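Local coordinates for ribosomal protein L11 methyltransferase (Lactobacillus delbrueckii subsp. bulgaricus ATCC BAA-365, PDB 3GRZ) that probably transfers methyl groups from S-adenosyl-L-methionine to lysine side chains of ribosomal protein L11, this chain being the C-terminal, cofactor-binding part of the enzyme, at residues L49-I54 against A75-K80; P143-H148 against G153-S158. All coordinates share one frame; numbering follows the deposited sequence.

Contact 1. Residues L49-I54 against A75-K80; sequences LAMLGI and AIAAHK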
ATOM      1  N   LEU B  49       6.546   4.153  -1.927  1.00 27.06           N
ATOM      2  CA  LEU B  49       6.069   4.411  -0.555  1.00 29.60           C
ATOM      3  C   LEU B  49       4.970   5.459  -0.566  1.00 28.89           C
ATOM      4  O   LEU B  49       3.895   5.262   0.026  1.00 29.42           O
ATOM      5  CB  LEU B  49       7.223   4.807   0.387  1.00 30.25           C
ATOM      6  CG  LEU B  49       8.341   3.755   0.552  1.00 34.74           C
ATOM      7  CD1 LEU B  49       9.361   4.157   1.604  1.00 32.16           C
ATOM      8  CD2 LEU B  49       7.766   2.367   0.842  1.00 32.81           C
ATOM      9  N   ALA B  50       5.224   6.557  -1.277  1.00 30.02           N
ATOM     10  CA  ALA B  50       4.229   7.627  -1.433  1.00 28.60           C
ATOM     11  C   ALA B  50       2.942   7.103  -2.086  1.00 26.90           C
ATOM     12  O   ALA B  50       1.845   7.358  -1.585  1.00 29.02           O
ATOM     13  CB  ALA B  50       4.816   8.798  -2.225  1.00 29.64           C
ATOM     14  N   MET B  51       3.083   6.322  -3.161  1.00 30.92           N
ATOM     15  CA  MET B  51       1.932   5.714  -3.840  1.00 30.54           C
ATOM     16  C   MET B  51       1.078   4.796  -2.977  1.00 31.58           C
ATOM     17  O   MET B  51      -0.152   4.812  -3.095  1.00 35.11           O
ATOM     18  CB  MET B  51       2.358   4.931  -5.100  1.00 29.77           C
ATOM     19  CG  MET B  51       2.776   5.793  -6.267  1.00 41.93           C
ATOM     20  SD  MET B  51       1.497   6.939  -6.804  1.00 44.09           S
ATOM     21  CE  MET B  51      -0.001   5.930  -6.651  1.00 43.75           C
ATOM     22  N   LEU B  52       1.725   3.983  -2.138  1.00 34.66           N
ATOM     23  CA  LEU B  52       1.004   3.107  -1.195  1.00 31.67           C
ATOM     24  C   LEU B  52       0.201   3.928  -0.192  1.00 31.58           C
ATOM     25  O   LEU B  52      -0.920   3.562   0.156  1.00 31.71           O
ATOM     26  CB  LEU B  52       1.960   2.161  -0.462  1.00 38.38           C
ATOM     27  CG  LEU B  52       2.635   1.077  -1.307  1.00 41.11           C
ATOM     28  CD1 LEU B  52       3.650   0.262  -0.480  1.00 41.51           C
ATOM     29  CD2 LEU B  52       1.605   0.169  -1.977  1.00 36.90           C
ATOM     30  N   GLY B  53       0.777   5.041   0.255  1.00 31.13           N
ATOM     31  CA  GLY B  53       0.059   5.987   1.110  1.00 29.10           C
ATOM     32  C   GLY B  53      -1.155   6.603   0.435  1.00 27.83           C
ATOM     33  O   GLY B  53      -2.192   6.802   1.080  1.00 31.51           O
ATOM     34  N   ILE B  54      -1.025   6.936  -0.855  1.00 29.29           N
ATOM     35  CA  ILE B  54      -2.134   7.529  -1.612  1.00 29.63           C
ATOM     36  C   ILE B  54      -3.230   6.486  -1.823  1.00 29.50           C
ATOM     37  O   ILE B  54      -4.419   6.774  -1.646  1.00 28.96           O
ATOM     38  CB  ILE B  54      -1.681   8.127  -2.970  1.00 28.78           C
ATOM     39  CG1 ILE B  54      -0.673   9.252  -2.762  1.00 26.03           C
ATOM     40  CG2 ILE B  54      -2.885   8.667  -3.771  1.00 23.52           C
ATOM     41  CD1 ILE B  54       0.013   9.712  -4.063  1.00 28.42           C
ATOM     42  N   ALA B  75       1.161  13.618  -8.566  1.00 29.49           N
ATOM     43  CA  ALA B  75      -0.022  14.408  -8.949  1.00 31.02           C
ATOM     44  C   ALA B  75      -0.852  13.643  -9.977  1.00 26.76           C
ATOM     45  O   ALA B  75      -2.075  13.569  -9.867  1.00 27.76           O
ATOM     46  CB  ALA B  75       0.386  15.784  -9.495  1.00 27.98           C
ATOM     47  N   ILE B  76      -0.176  13.049 -10.954  1.00 26.89           N
ATOM     48  CA  ILE B  76      -0.844  12.261 -11.998  1.00 28.23           C
ATOM     49  C   ILE B  76      -1.539  11.013 -11.420  1.00 29.54           C
ATOM     50  O   ILE B  76      -2.677  10.717 -11.750  1.00 29.01           O
ATOM     51  CB  ILE B  76       0.163  11.867 -13.114  1.00 27.76           C
ATOM     52  CG1 ILE B  76       0.573  13.121 -13.903  1.00 24.66           C
ATOM     53  CG2 ILE B  76      -0.420  10.795 -14.070  1.00 28.57           C
ATOM     54  CD1 ILE B  76       1.914  12.958 -14.650  1.00 35.08           C
ATOM     55  N   ALA B  77      -0.834  10.293 -10.562  1.00 30.27           N
ATOM     56  CA  ALA B  77      -1.383   9.115  -9.916  1.00 30.73           C
ATOM     57  C   ALA B  77      -2.583   9.450  -9.038  1.00 28.53           C
ATOM     58  O   ALA B  77      -3.578   8.738  -9.061  1.00 29.97           O
ATOM     59  CB  ALA B  77      -0.325   8.460  -9.101  1.00 30.70           C
ATOM     60  N   ALA B  78      -2.488  10.545  -8.286  1.00 28.19           N
ATOM     61  CA  ALA B  78      -3.608  11.003  -7.471  1.00 29.92           C
ATOM     62  C   ALA B  78      -4.829  11.292  -8.335  1.00 29.89           C
ATOM     63  O   ALA B  78      -5.942  10.900  -7.975  1.00 31.68           O
ATOM     64  CB  ALA B  78      -3.215  12.241  -6.652  1.00 21.64           C
ATOM     65  N   HIS B  79      -4.616  11.950  -9.485  1.00 30.49           N
ATOM     66  CA  HIS B  79      -5.713  12.284 -10.414  1.00 27.51           C
ATOM     67  C   HIS B  79      -6.391  11.010 -10.909  1.00 30.40           C
ATOM     68  O   HIS B  79      -7.621  10.905 -10.905  1.00 30.15           O
ATOM     69  CB  HIS B  79      -5.200  13.132 -11.593  1.00 26.23           C
ATOM     70  CG  HIS B  79      -6.273  13.595 -12.525  1.00 33.56           C
ATOM     71  ND1 HIS B  79      -6.783  12.802 -13.534  1.00 33.15           N
ATOM     72  CD2 HIS B  79      -6.929  14.777 -12.609  1.00 31.33           C
ATOM     73  CE1 HIS B  79      -7.715  13.470 -14.188  1.00 30.16           C
ATOM     74  NE2 HIS B  79      -7.821  14.671 -13.650  1.00 37.74           N
ATOM     75  N   LYS B  80      -5.581  10.045 -11.330  1.00 28.90           N
ATOM     76  CA  LYS B  80      -6.096   8.774 -11.855  1.00 34.21           C
ATOM     77  C   LYS B  80      -6.836   7.958 -10.782  1.00 35.82           C
ATOM     78  O   LYS B  80      -7.815   7.268 -11.082  1.00 32.66           O
ATOM     79  CB  LYS B  80      -4.958   7.959 -12.453  1.00 33.65           C
ATOM     80  CG  LYS B  80      -4.530   8.473 -13.822  1.00 41.83           C
ATOM     81  CD  LYS B  80      -3.122   8.036 -14.146  1.00 57.11           C
ATOM     82  CE  LYS B  80      -2.780   8.265 -15.610  1.00 64.34           C
ATOM     83  NZ  LYS B  80      -3.728   7.596 -16.541  1.00 57.61           N
TER

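Contact 2. Residues P143-H148 against G153-S158; sequences PQLDSH and GQVIFS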
ATOM      1  N   PRO B 143       5.744  23.101   9.491  1.00 41.45           N
ATOM      2  CA  PRO B 143       4.954  24.203  10.089  1.00 43.77           C
ATOM      3  C   PRO B 143       3.938  24.884   9.163  1.00 44.44           C
ATOM      4  O   PRO B 143       3.122  25.683   9.641  1.00 41.02           O
ATOM      5  CB  PRO B 143       6.022  25.226  10.515  1.00 42.95           C
ATOM      6  CG  PRO B 143       7.318  24.516  10.458  1.00 48.62           C
ATOM      7  CD  PRO B 143       7.165  23.485   9.385  1.00 44.70           C
ATOM      8  N   GLN B 144       3.984  24.568   7.866  1.00 42.22           N
ATOM      9  CA  GLN B 144       3.031  25.109   6.893  1.00 42.24           C
ATOM     10  C   GLN B 144       1.797  24.232   6.715  1.00 39.65           C
ATOM     11  O   GLN B 144       0.815  24.680   6.129  1.00 38.00           O
ATOM     12  CB  GLN B 144       3.686  25.318   5.519  1.00 41.19           C
ATOM     13  CG  GLN B 144       4.973  26.121   5.531  1.00 37.90           C
ATOM     14  CD  GLN B 144       5.384  26.617   4.145  1.00 50.19           C
ATOM     15  OE1 GLN B 144       4.720  26.343   3.147  1.00 44.57           O
ATOM     16  NE2 GLN B 144       6.481  27.361   4.087  1.00 51.20           N
ATOM     17  N   LEU B 145       1.852  22.994   7.216  1.00 38.77           N
ATOM     18  CA  LEU B 145       0.802  21.990   6.964  1.00 37.38           C
ATOM     19  C   LEU B 145      -0.551  22.364   7.550  1.00 37.03           C
ATOM     20  O   LEU B 145      -1.558  22.299   6.851  1.00 36.92           O
ATOM     21  CB  LEU B 145       1.209  20.610   7.484  1.00 37.84           C
ATOM     22  CG  LEU B 145       2.346  19.842   6.798  1.00 33.74           C
ATOM     23  CD1 LEU B 145       2.683  18.609   7.618  1.00 31.88           C
ATOM     24  CD2 LEU B 145       1.968  19.464   5.351  1.00 36.78           C
ATOM     25  N   ASP B 146      -0.555  22.757   8.826  1.00 34.90           N
ATOM     26  CA  ASP B 146      -1.786  23.106   9.552  1.00 39.64           C
ATOM     27  C   ASP B 146      -2.723  24.075   8.826  1.00 36.20           C
ATOM     28  O   ASP B 146      -3.919  23.789   8.659  1.00 38.55           O
ATOM     29  CB  ASP B 146      -1.445  23.663  10.941  1.00 39.86           C
ATOM     30  CG  ASP B 146      -2.674  24.129  11.697  1.00 50.70           C
ATOM     31  OD1 ASP B 146      -3.554  23.287  11.982  1.00 43.69           O
ATOM     32  OD2 ASP B 146      -2.758  25.338  12.002  1.00 58.62           O
ATOM     33  N   SER B 147      -2.183  25.209   8.384  1.00 39.35           N
ATOM     34  CA  SER B 147      -2.981  26.237   7.684  1.00 44.35           C
ATOM     35  C   SER B 147      -3.433  25.862   6.258  1.00 45.33           C
ATOM     36  O   SER B 147      -4.229  26.584   5.654  1.00 43.63           O
ATOM     37  CB  SER B 147      -2.230  27.572   7.655  1.00 44.19           C
ATOM     38  OG  SER B 147      -0.969  27.439   7.009  1.00 46.54           O
ATOM     39  N   HIS B 148      -2.929  24.746   5.723  1.00 38.65           N
ATOM     40  CA  HIS B 148      -3.314  24.295   4.382  1.00 36.17           C
ATOM     41  C   HIS B 148      -4.016  22.945   4.404  1.00 34.85           C
ATOM     42  O   HIS B 148      -4.140  22.291   3.375  1.00 37.77           O
ATOM     43  CB  HIS B 148      -2.093  24.225   3.460  1.00 34.87           C
ATOM     44  CG  HIS B 148      -1.442  25.550   3.220  1.00 33.49           C
ATOM     45  ND1 HIS B 148      -0.435  26.042   4.024  1.00 39.72           N
ATOM     46  CD2 HIS B 148      -1.655  26.486   2.266  1.00 38.39           C
ATOM     47  CE1 HIS B 148      -0.052  27.224   3.569  1.00 39.20           C
ATOM     48  NE2 HIS B 148      -0.779  27.517   2.503  1.00 34.93           N
ATOM     49  N   GLY B 153      -7.872  16.278   7.533  1.00 38.49           N
ATOM     50  CA  GLY B 153      -6.841  16.276   6.501  1.00 36.93           C
ATOM     51  C   GLY B 153      -5.728  15.294   6.801  1.00 37.29           C
ATOM     52  O   GLY B 153      -5.375  15.082   7.955  1.00 34.97           O
ATOM     53  N   GLN B 154      -5.178  14.689   5.750  1.00 34.68           N
ATOM     54  CA  GLN B 154      -4.110  13.711   5.878  1.00 30.11           C
ATOM     55  C   GLN B 154      -2.884  14.162   5.094  1.00 31.75           C
ATOM     56  O   GLN B 154      -2.980  15.012   4.209  1.00 32.56           O
ATOM     57  CB  GLN B 154      -4.592  12.350   5.385  1.00 30.15           C
ATOM     58  CG  GLN B 154      -5.658  11.773   6.275  1.00 35.94           C
ATOM     59  CD  GLN B 154      -6.266  10.530   5.713  1.00 41.38           C
ATOM     60  OE1 GLN B 154      -7.188  10.587   4.895  1.00 45.13           O
ATOM     61  NE2 GLN B 154      -5.774   9.388   6.161  1.00 43.83           N
ATOM     62  N   VAL B 155      -1.732  13.611   5.454  1.00 26.80           N
ATOM     63  CA  VAL B 155      -0.457  14.024   4.878  1.00 27.46           C
ATOM     64  C   VAL B 155       0.329  12.749   4.566  1.00 31.29           C
ATOM     65  O   VAL B 155       0.344  11.806   5.366  1.00 30.78           O
ATOM     66  CB  VAL B 155       0.337  15.007   5.813  1.00 28.35           C
ATOM     67  CG1 VAL B 155       1.692  15.345   5.253  1.00 25.93           C
ATOM     68  CG2 VAL B 155      -0.407  16.345   5.989  1.00 30.12           C
ATOM     69  N   ILE B 156       0.937  12.701   3.388  1.00 28.69           N
ATOM     70  CA  ILE B 156       1.857  11.622   3.040  1.00 28.86           C
ATOM     71  C   ILE B 156       3.238  12.188   2.724  1.00 27.99           C
ATOM     72  O   ILE B 156       3.378  13.006   1.810  1.00 27.46           O
ATOM     73  CB  ILE B 156       1.359  10.822   1.826  1.00 30.55           C
ATOM     74  CG1 ILE B 156      -0.039  10.271   2.111  1.00 29.31           C
ATOM     75  CG2 ILE B 156       2.356   9.702   1.469  1.00 28.78           C
ATOM     76  CD1 ILE B 156      -0.798   9.980   0.872  1.00 37.42           C
ATOM     77  N   PHE B 157       4.238  11.766   3.498  1.00 24.72           N
ATOM     78  CA  PHE B 157       5.633  12.117   3.254  1.00 24.93           C
ATOM     79  C   PHE B 157       6.380  10.915   2.752  1.00 26.06           C
ATOM     80  O   PHE B 157       6.160   9.799   3.217  1.00 26.74           O
ATOM     81  CB  PHE B 157       6.357  12.566   4.530  1.00 24.00           C
ATOM     82  CG  PHE B 157       6.002  13.959   5.000  1.00 31.76           C
ATOM     83  CD1 PHE B 157       5.244  14.827   4.203  1.00 29.63           C
ATOM     84  CD2 PHE B 157       6.476  14.413   6.232  1.00 28.88           C
ATOM     85  CE1 PHE B 157       4.941  16.115   4.638  1.00 31.23           C
ATOM     86  CE2 PHE B 157       6.176  15.710   6.684  1.00 30.02           C
ATOM     87  CZ  PHE B 157       5.401  16.553   5.897  1.00 25.79           C
ATOM     88  N   SER B 158       7.291  11.150   1.820  1.00 27.44           N
ATOM     89  CA  SER B 158       8.261  10.143   1.433  1.00 29.66           C
ATOM     90  C   SER B 158       9.576  10.867   1.159  1.00 26.80           C
ATOM     91  O   SER B 158       9.624  12.110   1.216  1.00 31.28           O
ATOM     92  CB  SER B 158       7.785   9.374   0.211  1.00 31.98           C
ATOM     93  OG  SER B 158       8.586   8.222   0.043  1.00 35.97           O
TER

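Contact 1. Residues L49-I54 against A75-K80
Two helices of the Rossmann-like S-adenosylmethionine-dependent methyltransferase fold meet here, helix 44-57 through Met-51 and Ile-54 and helix 73-80 through Ala-77 and Ala-78. The short segments bury 133 Å² in total, and the nearest CA atoms, those of Ile-54 and Ala-78, stay 7.0 Å apart, which small alanines on one helix permit. Met-51 makes the closest touch. CG lies beside its backbone N and anti to the carbonyl carbon (chi1 -73°), and further bends at chi2 and chi3 swing SD and CE round to the partner helix. SD of Met-51 then sits 3.3 Å from CB of Ala-77, with CE of Met-51 at 3.5 Å from the same methyl, so sulfur and terminal methyl both press on one carbon at separations short for apolar contact, a tight fit. Ile-54, whose CB is directed at the partner helix, adds a lighter touch: its CG2 stands 4.4 Å from CA of Ala-78. Leu-81 packs on both Met-51 and Ile-54, and Ile-31 of strand 29-33 packs on Ala-77. The side chain of Met-51 also lies about 4 Å from that of Thr-47, a predicted cofactor-binding residue. With no hydrogen bond joining the segments and all four touching residues buried, the helices probably rely here on dispersion and on exclusion of water, without the directional constraint of a polar pair.

Contact 2. Residues P143-H148 against G153-S158
Leu-145 of segment 143-148 packs on Val-155 and Phe-157 of strand 153-161, part of the parallel portion of the central sheet; the chain runs from strand 126-132 through helix 135-145 to strand 153-161, a beta-alpha-beta crossover of the Rossmann-like methyltransferase fold. The tight part is this apolar cluster. CB of Leu-145 already points toward the strand; chi1 of -69° sets CG beside the backbone N, and the extended chi2 (172°) then splits the methyls between two partners. Leu-145 and Val-155 meet tip to tip, CD2 of Leu-145 lying 4.0 Å from CG2 of Val-155. The other branch reaches the aromatic ring: CD1 of Leu-145 approaches CZ of Phe-157 obliquely at 3.8 Å, the two side chains coming from opposite directions. Leu-138, Leu-141 and Ile-142, earlier on the same helix, also pack on Phe-157, while Ile-129 of strand 126-132 touches Leu-145. All three residues that meet across the segments are buried.

The outer side differs. Pro-143, Asp-146 and Ser-147 are exposed and make no contact with the strand segment; Asp-146 instead forms a salt bridge with Arg-195. Residues 146-147 form a short 3-10 turn, and polar bonds hold this part of the chain together. The backbone N of His-148 donates to O of Leu-145 at 3.0 Å. The imidazole turns its ND1 edge back to the chain: ND1 of His-148 donates to O of Gln-144 at 2.8 Å, with an almost straight N-H...O angle of 172° and the acceptor in the ring plane.

Overall arrangement
Contact 1 closes before contact 2 opens along the chain; their centres lie 15 Å apart, and helices 44-57 and 135-145 pack on opposite faces of strand 153-161. That strand connects them: Val-155 and Phe-157 serve contact 2, whereas Ile-156 and Ser-158 turn to helix 44-57 of contact 1. CD1 of Ile-156 approaches C of Gly-53 at 3.4 Å, and OG of Ser-158 lies 3.7 Å from CB of Leu-49. The strand is thus sandwiched between two helices, as expected for a Rossmann-like layered fold. Asn-132, a predicted cofactor-binding residue, is about 8 Å by side chain from both Met-51 and Phe-157, so one residue of each contact lies near the probable S-adenosylmethionine site.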